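Local coordinates for protein aminotransferase (Streptomyces pactum, PDB 4ZM4) that belongs to the class-III aminotransferases, enzymes of the pyridoxal-phosphate-dependent superfamily, and holds pyridoxal-5'-phosphate in this model, at residues P41-R45 / D54-I60; D340-M345 / R429-V435; V371-K375 / L393-H399. The protein carries 1 engineered substitution. One frame throughout, in Å; residues are numbered along the deposited sequence.

Contact 1 of 3, residues P41-R45 / D54-I60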
loop_
_atom_site.group_PDB
_atom_site.type_symbol
_atom_site.label_atom_id
_atom_site.label_comp_id
_atom_site.label_asym_id
_atom_site.label_seq_id
_atom_site.Cartn_x
_atom_site.Cartn_y
_atom_site.Cartn_z
ATOM N N PRO B 41 -18.164 7.781 -19.468
ATOM C CA PRO B 41 -17.430 6.534 -19.232
ATOM C C PRO B 41 -16.301 6.273 -20.200
ATOM O O PRO B 41 -16.441 6.523 -21.405
ATOM C CB PRO B 41 -18.506 5.460 -19.370
ATOM C CG PRO B 41 -19.763 6.154 -18.968
ATOM C CD PRO B 41 -19.619 7.593 -19.387
ATOM N N LEU B 42 -15.200 5.735 -19.658
ATOM C CA LEU B 42 -14.031 5.320 -20.410
ATOM C C LEU B 42 -13.446 4.138 -19.684
ATOM O O LEU B 42 -13.061 4.270 -18.525
ATOM C CB LEU B 42 -13.010 6.457 -20.455
ATOM C CG LEU B 42 -11.848 6.347 -21.453
ATOM C CD1 LEU B 42 -10.956 7.562 -21.291
ATOM C CD2 LEU B 42 -11.009 5.085 -21.293
ATOM N N VAL B 43 -13.403 2.980 -20.340
ATOM C CA VAL B 43 -12.782 1.814 -19.780
ATOM C C VAL B 43 -11.577 1.458 -20.633
ATOM O O VAL B 43 -11.676 1.314 -21.843
ATOM C CB VAL B 43 -13.746 0.605 -19.725
ATOM C CG1 VAL B 43 -13.058 -0.585 -19.079
ATOM C CG2 VAL B 43 -15.004 0.952 -18.966
ATOM N N VAL B 44 -10.434 1.270 -19.996
ATOM C CA VAL B 44 -9.189 1.026 -20.733
ATOM C C VAL B 44 -9.059 -0.427 -21.136
ATOM O O VAL B 44 -9.440 -1.321 -20.381
ATOM C CB VAL B 44 -7.944 1.435 -19.900
ATOM C CG1 VAL B 44 -6.667 1.127 -20.661
ATOM C CG2 VAL B 44 -8.014 2.930 -19.565
ATOM N N ARG B 45 -8.580 -0.642 -22.348
ATOM C CA ARG B 45 -8.233 -1.950 -22.856
ATOM C C ARG B 45 -6.697 -2.136 -22.861
ATOM O O ARG B 45 -6.191 -3.208 -22.553
ATOM C CB ARG B 45 -8.766 -2.094 -24.279
ATOM C CG ARG B 45 -8.153 -3.249 -25.093
ATOM C CD ARG B 45 -9.035 -3.610 -26.288
ATOM N NE ARG B 45 -10.327 -4.133 -25.841
ATOM C CZ ARG B 45 -11.385 -4.346 -26.630
ATOM N NH1 ARG B 45 -11.325 -4.057 -27.926
ATOM N NH2 ARG B 45 -12.519 -4.826 -26.124
ATOM N N ASP B 54 -9.443 2.518 -25.575
ATOM C CA ASP B 54 -10.802 2.060 -25.225
ATOM C C ASP B 54 -11.151 0.590 -25.449
ATOM O O ASP B 54 -10.532 -0.099 -26.262
ATOM C CB ASP B 54 -11.800 2.805 -26.145
ATOM C CG ASP B 54 -12.316 4.016 -25.535
ATOM O OD1 ASP B 54 -11.951 4.258 -24.369
ATOM O OD2 ASP B 54 -13.050 4.750 -26.217
ATOM N N VAL B 55 -12.227 0.165 -24.802
ATOM C CA VAL B 55 -12.892 -1.078 -25.166
ATOM C C VAL B 55 -13.675 -0.970 -26.486
ATOM O O VAL B 55 -14.089 -1.988 -27.022
ATOM C CB VAL B 55 -13.853 -1.568 -24.054
ATOM C CG1 VAL B 55 -13.082 -1.902 -22.805
ATOM C CG2 VAL B 55 -14.942 -0.536 -23.752
ATOM N N GLU B 56 -13.936 0.253 -26.964
ATOM C CA GLU B 56 -14.495 0.504 -28.310
ATOM C C GLU B 56 -13.393 0.774 -29.334
ATOM O O GLU B 56 -13.653 1.299 -30.410
ATOM C CB GLU B 56 -15.450 1.705 -28.281
ATOM C CG GLU B 56 -16.635 1.565 -27.321
ATOM C CD GLU B 56 -17.447 2.847 -27.172
ATOM O OE1 GLU B 56 -17.358 3.732 -28.050
ATOM O OE2 GLU B 56 -18.173 2.984 -26.165
ATOM N N ASP B 57 -12.157 0.413 -28.993
ATOM C CA ASP B 57 -10.970 0.681 -29.810
ATOM C C ASP B 57 -10.721 2.160 -30.206
ATOM O O ASP B 57 -9.909 2.443 -31.063
ATOM C CB ASP B 57 -10.925 -0.256 -31.033
ATOM C CG ASP B 57 -10.688 -1.746 -30.651
ATOM O OD1 ASP B 57 -9.856 -2.038 -29.746
ATOM O OD2 ASP B 57 -11.316 -2.635 -31.286
ATOM N N GLY B 58 -11.337 3.112 -29.530
ATOM C CA GLY B 58 -10.937 4.515 -29.663
ATOM C C GLY B 58 -9.557 4.802 -29.086
ATOM O O GLY B 58 -9.151 4.155 -28.113
ATOM N N GLU B 59 -8.837 5.756 -29.682
ATOM C CA GLU B 59 -7.536 6.220 -29.177
ATOM C C GLU B 59 -7.696 7.561 -28.474
ATOM O O GLU B 59 -8.279 8.483 -29.029
ATOM C CB GLU B 59 -6.518 6.414 -30.300
ATOM C CG GLU B 59 -5.911 5.132 -30.847
ATOM C CD GLU B 59 -4.739 5.381 -31.794
ATOM O OE1 GLU B 59 -4.283 6.548 -31.925
ATOM O OE2 GLU B 59 -4.269 4.398 -32.403
ATOM N N ILE B 60 -7.144 7.657 -27.261
ATOM C CA ILE B 60 -7.204 8.877 -26.469
ATOM C C ILE B 60 -5.832 9.292 -26.009
ATOM O O ILE B 60 -5.127 8.511 -25.392
ATOM C CB ILE B 60 -8.090 8.710 -25.220
ATOM C CG1 ILE B 60 -9.494 8.279 -25.628
ATOM C CG2 ILE B 60 -8.225 10.047 -24.507
ATOM C CD1 ILE B 60 -9.818 6.793 -25.540
#
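Arg-45 lies across the turn that begins at Asp-54, with the flat side of its guanidinium resting on the backbone of Val-55, whose CA sits 3.8 Å above the guanidinium plane and over its centre. A bend at chi3 (-65°) folds the otherwise extended side chain into this position. NH1 then reaches the carboxylate of Asp-57 and forms a salt bridge, with 3.1 Å between Arg-45 NH1 and Asp-57 OD1. The two planar groups are turned 66° against each other, and OD1 is met from above the carboxylate plane. NH2 hangs over the carbonyl of Val-55 at an angle too poor for a hydrogen bond. Both charges have further partners: Asp-57 also binds Arg-53, while NE of Arg-45 pairs with Glu-98 of the second subunit, so the arginine joins the turn to the dimer interface.

Deeper in, the side chains of Val-43 and Val-55 cross obliquely, their CG1 atoms 4.0 Å apart. Beside them a weak bond of 3.2 Å runs from Val-55 N to Val-43 O. Leu-42 meets Asp-54 at about a right angle, its CD2 lying 3.3 Å from Asp-54 OD1; the other oxygen, OD2, has a weak hydrogen bond from Asn-14. Asp-54 N donates to Gly-58 O, and Asp-57 adopts a left-handed backbone conformation. This is the pattern of a type I turn with a G1 bulge, here closing the hairpin of strands 51-54 and 59-62 in an antiparallel meander begun by strand 44-48.

Contact 2 of 3, residues D340-M345 / R429-V435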
loop_
_atom_site.group_PDB
_atom_site.type_symbol
_atom_site.label_atom_id
_atom_site.label_comp_id
_atom_site.label_asym_id
_atom_site.label_seq_id
_atom_site.Cartn_x
_atom_site.Cartn_y
_atom_site.Cartn_z
ATOM N N ASP B 340 11.123 22.006 -21.677
ATOM C CA ASP B 340 10.701 22.437 -23.035
ATOM C C ASP B 340 9.328 21.872 -23.398
ATOM O O ASP B 340 8.494 22.569 -23.972
ATOM C CB ASP B 340 11.695 21.996 -24.127
ATOM C CG ASP B 340 13.092 22.594 -23.946
ATOM O OD1 ASP B 340 13.254 23.603 -23.228
ATOM O OD2 ASP B 340 14.050 22.032 -24.527
ATOM N N THR B 341 9.114 20.590 -23.082
ATOM C CA THR B 341 7.818 19.958 -23.271
ATOM C C THR B 341 6.689 20.739 -22.568
ATOM O O THR B 341 5.669 21.040 -23.168
ATOM C CB THR B 341 7.832 18.501 -22.782
ATOM O OG1 THR B 341 8.770 17.754 -23.554
ATOM C CG2 THR B 341 6.447 17.864 -22.949
ATOM N N GLY B 342 6.905 21.069 -21.309
ATOM C CA GLY B 342 5.928 21.802 -20.519
ATOM C C GLY B 342 5.700 23.208 -21.031
ATOM O O GLY B 342 4.560 23.679 -21.085
ATOM N N GLN B 343 6.772 23.872 -21.424
ATOM C CA GLN B 343 6.666 25.216 -21.938
ATOM C C GLN B 343 5.833 25.190 -23.194
ATOM O O GLN B 343 4.953 26.042 -23.397
ATOM C CB GLN B 343 8.056 25.808 -22.227
ATOM C CG GLN B 343 8.037 27.289 -22.610
ATOM C CD GLN B 343 7.725 28.187 -21.439
ATOM O OE1 GLN B 343 6.647 28.766 -21.346
ATOM N NE2 GLN B 343 8.678 28.315 -20.527
ATOM N N TYR B 344 6.130 24.240 -24.079
ATOM C CA TYR B 344 5.396 24.163 -25.331
ATOM C C TYR B 344 3.912 23.885 -25.083
ATOM O O TYR B 344 3.061 24.419 -25.796
ATOM C CB TYR B 344 6.012 23.129 -26.275
ATOM C CG TYR B 344 5.456 23.209 -27.693
ATOM C CD1 TYR B 344 5.613 24.366 -28.460
ATOM C CD2 TYR B 344 4.787 22.133 -28.260
ATOM C CE1 TYR B 344 5.109 24.453 -29.748
ATOM C CE2 TYR B 344 4.303 22.197 -29.545
ATOM C CZ TYR B 344 4.467 23.361 -30.290
ATOM O OH TYR B 344 3.982 23.423 -31.578
ATOM N N MET B 345 3.594 23.037 -24.105
ATOM C CA MET B 345 2.182 22.753 -23.814
ATOM C C MET B 345 1.565 24.015 -23.263
ATOM O O MET B 345 0.489 24.405 -23.693
ATOM C CB MET B 345 2.003 21.590 -22.829
ATOM C CG MET B 345 0.531 21.309 -22.478
ATOM S SD MET B 345 -0.430 20.553 -23.831
ATOM C CE MET B 345 0.052 18.839 -23.602
ATOM N N ARG B 429 6.070 17.236 -29.568
ATOM C CA ARG B 429 5.439 18.388 -30.231
ATOM C C ARG B 429 4.197 18.004 -31.036
ATOM O O ARG B 429 3.193 18.707 -30.974
ATOM C CB ARG B 429 6.415 19.145 -31.151
ATOM C CG ARG B 429 7.094 20.353 -30.498
ATOM C CD ARG B 429 8.564 20.113 -30.164
ATOM N NE ARG B 429 9.039 21.003 -29.106
ATOM C CZ ARG B 429 9.178 20.680 -27.817
ATOM N NH1 ARG B 429 8.882 19.456 -27.359
ATOM N NH2 ARG B 429 9.629 21.606 -26.976
ATOM N N ASP B 430 4.257 16.914 -31.789
ATOM C CA ASP B 430 3.125 16.562 -32.644
ATOM C C ASP B 430 1.897 16.245 -31.782
ATOM O O ASP B 430 0.788 16.657 -32.118
ATOM C CB ASP B 430 3.429 15.368 -33.570
ATOM C CG ASP B 430 4.493 15.683 -34.654
ATOM O OD1 ASP B 430 5.027 14.714 -35.238
ATOM O OD2 ASP B 430 4.762 16.872 -34.964
ATOM N N VAL B 431 2.108 15.512 -30.677
ATOM C CA VAL B 431 1.039 15.167 -29.731
ATOM C C VAL B 431 0.369 16.434 -29.177
ATOM O O VAL B 431 -0.842 16.567 -29.213
ATOM C CB VAL B 431 1.563 14.303 -28.564
ATOM C CG1 VAL B 431 0.525 14.233 -27.455
ATOM C CG2 VAL B 431 1.916 12.909 -29.039
ATOM N N ILE B 432 1.195 17.373 -28.733
ATOM C CA ILE B 432 0.718 18.623 -28.193
ATOM C C ILE B 432 -0.018 19.444 -29.251
ATOM O O ILE B 432 -0.999 20.113 -28.934
ATOM C CB ILE B 432 1.903 19.415 -27.588
ATOM C CG1 ILE B 432 2.444 18.666 -26.349
ATOM C CG2 ILE B 432 1.498 20.834 -27.228
ATOM C CD1 ILE B 432 3.833 19.050 -25.911
ATOM N N ASP B 433 0.455 19.419 -30.494
ATOM C CA ASP B 433 -0.284 20.045 -31.601
ATOM C C ASP B 433 -1.666 19.393 -31.784
ATOM O O ASP B 433 -2.649 20.093 -31.941
ATOM C CB ASP B 433 0.529 20.053 -32.921
ATOM C CG ASP B 433 1.712 21.058 -32.897
ATOM O OD1 ASP B 433 1.776 21.942 -32.012
ATOM O OD2 ASP B 433 2.573 20.973 -33.788
ATOM N N LYS B 434 -1.752 18.065 -31.734
ATOM C CA LYS B 434 -3.071 17.400 -31.735
ATOM C C LYS B 434 -3.914 17.814 -30.543
ATOM O O LYS B 434 -5.121 17.976 -30.660
ATOM C CB LYS B 434 -2.943 15.879 -31.736
ATOM C CG LYS B 434 -2.427 15.295 -33.034
ATOM C CD LYS B 434 -2.638 13.785 -33.080
ATOM C CE LYS B 434 -1.951 13.175 -34.300
ATOM N NZ LYS B 434 -2.265 11.723 -34.436
ATOM N N VAL B 435 -3.292 17.957 -29.380
ATOM C CA VAL B 435 -4.045 18.350 -28.193
ATOM C C VAL B 435 -4.677 19.728 -28.414
ATOM O O VAL B 435 -5.849 19.941 -28.106
ATOM C CB VAL B 435 -3.168 18.331 -26.935
ATOM C CG1 VAL B 435 -3.844 19.061 -25.784
ATOM C CG2 VAL B 435 -2.830 16.883 -26.562
#
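Ile-432 points into the groove between the two helices and is met there by three side chains. The methyl end of Met-345 comes closest, with CE 3.6 Å from Ile-432 CG1; bends at chi2 and chi3 curl the thioether back toward the second helix, where its sulfur also lies 4.2 Å from Val-435 CG1. On the side of Tyr-344, ring atom CD2 packs 3.7 Å from Ile-432 CG2, while CD1 of the same isoleucine approaches the ring edge in its plane. That CD1 also touches Thr-341, whose CG2 methyl lies 4.1 Å away.

These residues form the seam between helix 334-355 and the C-terminal helix 429-444, which run nearly parallel in this region: their local axes approach to 10.3 Å at an angle of 21°. Such helix-on-helix packing belongs to the small C-terminal part of the class-III fold. Beyond the seam, Met-345 and Val-435 both reach Leu-63, and Val-435 touches Ile-61 of strand 59-62, which extends the apolar layer.

Toward solvent the contact becomes mixed. With CG of Tyr-344 anti to its own backbone N (chi1 -168°), the ring reaches across to the other helix and offers one face to the aliphatic part of Arg-429, whose CG stands 3.9 Å from the ring centroid in a CH-pi contact. The guanidinium runs on nearly parallel to the ring, 11° between planes, and lies over Tyr-344 CB instead of the ring centre. Its NH2 makes a weak bond of 3.4 Å to Asp-340 O. At the far end of the ring, the hydroxyl of Tyr-344 donates to Asp-433, with 2.7 Å between OH and OD1, using the syn lone pair of that oxygen.

Contact 3 of 3, residues V371-K375 / L393-H399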
loop_
_atom_site.group_PDB
_atom_site.type_symbol
_atom_site.label_atom_id
_atom_site.label_comp_id
_atom_site.label_asym_id
_atom_site.label_seq_id
_atom_site.Cartn_x
_atom_site.Cartn_y
_atom_site.Cartn_z
ATOM N N VAL B 371 -4.614 23.576 -15.462
ATOM C CA VAL B 371 -5.334 24.328 -16.484
ATOM C C VAL B 371 -6.794 24.429 -16.067
ATOM O O VAL B 371 -7.499 23.431 -16.038
ATOM C CB VAL B 371 -5.272 23.646 -17.880
ATOM C CG1 VAL B 371 -6.121 24.409 -18.893
ATOM C CG2 VAL B 371 -3.844 23.554 -18.375
ATOM N N ALA B 372 -7.228 25.644 -15.738
ATOM C CA ALA B 372 -8.540 25.889 -15.215
ATOM C C ALA B 372 -9.215 27.024 -15.973
ATOM O O ALA B 372 -8.666 28.098 -16.123
ATOM C CB ALA B 372 -8.449 26.222 -13.722
ATOM N N LEU B 373 -10.440 26.766 -16.394
ATOM C CA LEU B 373 -11.278 27.707 -17.077
ATOM C C LEU B 373 -11.884 28.639 -16.033
ATOM O O LEU B 373 -12.438 28.182 -15.032
ATOM C CB LEU B 373 -12.369 26.915 -17.795
ATOM C CG LEU B 373 -13.244 27.466 -18.895
ATOM C CD1 LEU B 373 -12.443 27.986 -20.059
ATOM C CD2 LEU B 373 -14.129 26.339 -19.381
ATOM N N LEU B 374 -11.769 29.949 -16.252
ATOM C CA LEU B 374 -12.195 30.941 -15.270
ATOM C C LEU B 374 -13.601 31.489 -15.505
ATOM O O LEU B 374 -14.109 31.470 -16.611
ATOM C CB LEU B 374 -11.192 32.100 -15.246
ATOM C CG LEU B 374 -9.735 31.736 -14.994
ATOM C CD1 LEU B 374 -8.883 32.980 -14.886
ATOM C CD2 LEU B 374 -9.580 30.898 -13.728
ATOM N N LYS B 375 -14.229 31.979 -14.444
ATOM C CA LYS B 375 -15.535 32.662 -14.545
ATOM C C LYS B 375 -15.390 33.947 -15.352
ATOM O O LYS B 375 -14.346 34.595 -15.326
ATOM C CB LYS B 375 -16.055 33.037 -13.156
ATOM C CG LYS B 375 -16.413 31.860 -12.277
ATOM C CD LYS B 375 -16.512 32.299 -10.828
ATOM C CE LYS B 375 -17.096 31.204 -9.956
ATOM N NZ LYS B 375 -16.938 31.572 -8.521
ATOM N N LEU B 393 -11.793 31.698 -8.531
ATOM C CA LEU B 393 -11.709 32.198 -9.914
ATOM C C LEU B 393 -12.273 31.241 -10.933
ATOM O O LEU B 393 -12.549 31.636 -12.081
ATOM C CB LEU B 393 -10.255 32.459 -10.299
ATOM C CG LEU B 393 -9.426 33.407 -9.395
ATOM C CD1 LEU B 393 -7.989 33.499 -9.891
ATOM C CD2 LEU B 393 -10.040 34.791 -9.332
ATOM N N VAL B 394 -12.503 30.001 -10.512
ATOM C CA VAL B 394 -12.699 28.896 -11.446
ATOM C C VAL B 394 -14.169 28.607 -11.707
ATOM O O VAL B 394 -14.998 28.678 -10.821
ATOM C CB VAL B 394 -11.985 27.621 -10.953
ATOM C CG1 VAL B 394 -12.357 26.422 -11.808
ATOM C CG2 VAL B 394 -10.486 27.820 -10.972
ATOM N N ASP B 395 -14.481 28.318 -12.957
ATOM C CA ASP B 395 -15.823 27.964 -13.376
ATOM C C ASP B 395 -15.910 26.449 -13.486
ATOM O O ASP B 395 -15.671 25.875 -14.553
ATOM C CB ASP B 395 -16.125 28.619 -14.739
ATOM C CG ASP B 395 -17.577 28.438 -15.179
ATOM O OD1 ASP B 395 -18.262 27.548 -14.642
ATOM O OD2 ASP B 395 -18.015 29.202 -16.063
ATOM N N PHE B 396 -16.236 25.790 -12.380
ATOM C CA PHE B 396 -16.206 24.308 -12.306
ATOM C C PHE B 396 -17.174 23.605 -13.243
ATOM O O PHE B 396 -16.784 22.639 -13.900
ATOM C CB PHE B 396 -16.352 23.818 -10.859
ATOM C CG PHE B 396 -15.124 24.050 -10.023
ATOM C CD1 PHE B 396 -14.042 23.195 -10.100
ATOM C CD2 PHE B 396 -15.025 25.163 -9.196
ATOM C CE1 PHE B 396 -12.890 23.421 -9.347
ATOM C CE2 PHE B 396 -13.879 25.398 -8.447
ATOM C CZ PHE B 396 -12.816 24.523 -8.517
ATOM N N PRO B 397 -18.427 24.057 -13.321
ATOM C CA PRO B 397 -19.338 23.388 -14.258
ATOM C C PRO B 397 -18.903 23.477 -15.714
ATOM O O PRO B 397 -19.037 22.490 -16.443
ATOM C CB PRO B 397 -20.664 24.124 -14.050
ATOM C CG PRO B 397 -20.592 24.599 -12.620
ATOM C CD PRO B 397 -19.149 24.945 -12.391
ATOM N N ARG B 398 -18.380 24.630 -16.135
ATOM C CA ARG B 398 -17.876 24.757 -17.501
ATOM C C ARG B 398 -16.632 23.898 -17.722
ATOM O O ARG B 398 -16.504 23.289 -18.769
ATOM C CB ARG B 398 -17.581 26.198 -17.897
ATOM C CG ARG B 398 -18.733 26.895 -18.595
ATOM C CD ARG B 398 -18.363 28.276 -19.146
ATOM N NE ARG B 398 -19.523 28.915 -19.756
ATOM C CZ ARG B 398 -20.508 29.495 -19.091
ATOM N NH1 ARG B 398 -20.475 29.611 -17.774
ATOM N NH2 ARG B 398 -21.537 29.978 -19.759
ATOM N N HIS B 399 -15.740 23.816 -16.745
ATOM C CA HIS B 399 -14.573 22.954 -16.907
ATOM C C HIS B 399 -14.969 21.481 -17.059
ATOM O O HIS B 399 -14.488 20.823 -17.974
ATOM C CB HIS B 399 -13.541 23.132 -15.781
ATOM C CG HIS B 399 -12.162 22.780 -16.211
ATOM N ND1 HIS B 399 -11.343 23.683 -16.843
ATOM C CD2 HIS B 399 -11.482 21.610 -16.175
ATOM C CE1 HIS B 399 -10.196 23.101 -17.146
ATOM N NE2 HIS B 399 -10.255 21.841 -16.751
HETATM O O HOH W 1 -7.695 20.806 -16.425
#
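The imidazole of His-399 lies against the strand with Leu-373 CB at its edge, in the ring plane beside ND1. The ring nitrogen ND1 accepts the backbone N-H of Leu-373 at 3.2 Å, a donor tilted 28° from the ring plane. On the other side of CE1, NE2 is linked to the same strand by a water, 2.8 Å from His-399 NE2 and 2.7 Å from Val-371 O. One imidazole thus serves two backbone polar groups of the strand, the N-H of Leu-373 directly and the carbonyl of Val-371 through water, which probably restricts its rotation. The ring of Phe-396 has one face covered by Val-394 CG1, which stands 3.7 Å above the plane over the ring centre. The guanidinium of Arg-398 receives Asp-395 at its edge, in plane: NH1 and OD2 form a 3.0 Å salt bridge that uses the syn lone pair of OD2.

The same aspartate caps the helix. Swung anti to the main-chain nitrogen (chi1 -173°), its carboxylate turns back over the first turn of the helix, where OD1 accepts Arg-398 N at 3.3 Å, met from well above the carboxylate plane. The two oxygens are thus held by the main chain and the side chain of one residue.

Between the backbones, Asp-395 N donates to Leu-373 O, and Lys-375 N to Leu-393 O, both at 2.9 Å, on either side of a single bridge between Leu-374 and Val-394. Leu-374 lies alongside Leu-393, pointing the same way, and Ala-372 meets a methyl of Val-394. Lys-375 extends past Val-394 O, its NZ bound to Ala-392 O. The contact is a helix N-terminus with an Asp N-cap, docked against the end of strand 368-373 in the small antiparallel sheet 360-365, 368-373 and 421-422.

How the contacts relate
The three contacts hold different elements and do not touch one another. Contact 1 joins chain segments of the N-terminal meander at the subunit interface, where its arginine pairs with the second subunit; the other two are touched by no other chain. Contacts 1 and 3 are mostly buried, whereas contact 2 is partly buried, with an apolar seam and a more solvent-facing polar edge. Contact 3 differs in chemistry: backbone bonds, an imidazole and a helix cap dominate it, while contact 2 rests on side chains between helices. Contact 3 is nested within the loop that contact 2 closes. Helix 429-444 of contact 2 also packs on strand 59-62, the strand that contact 1 enters.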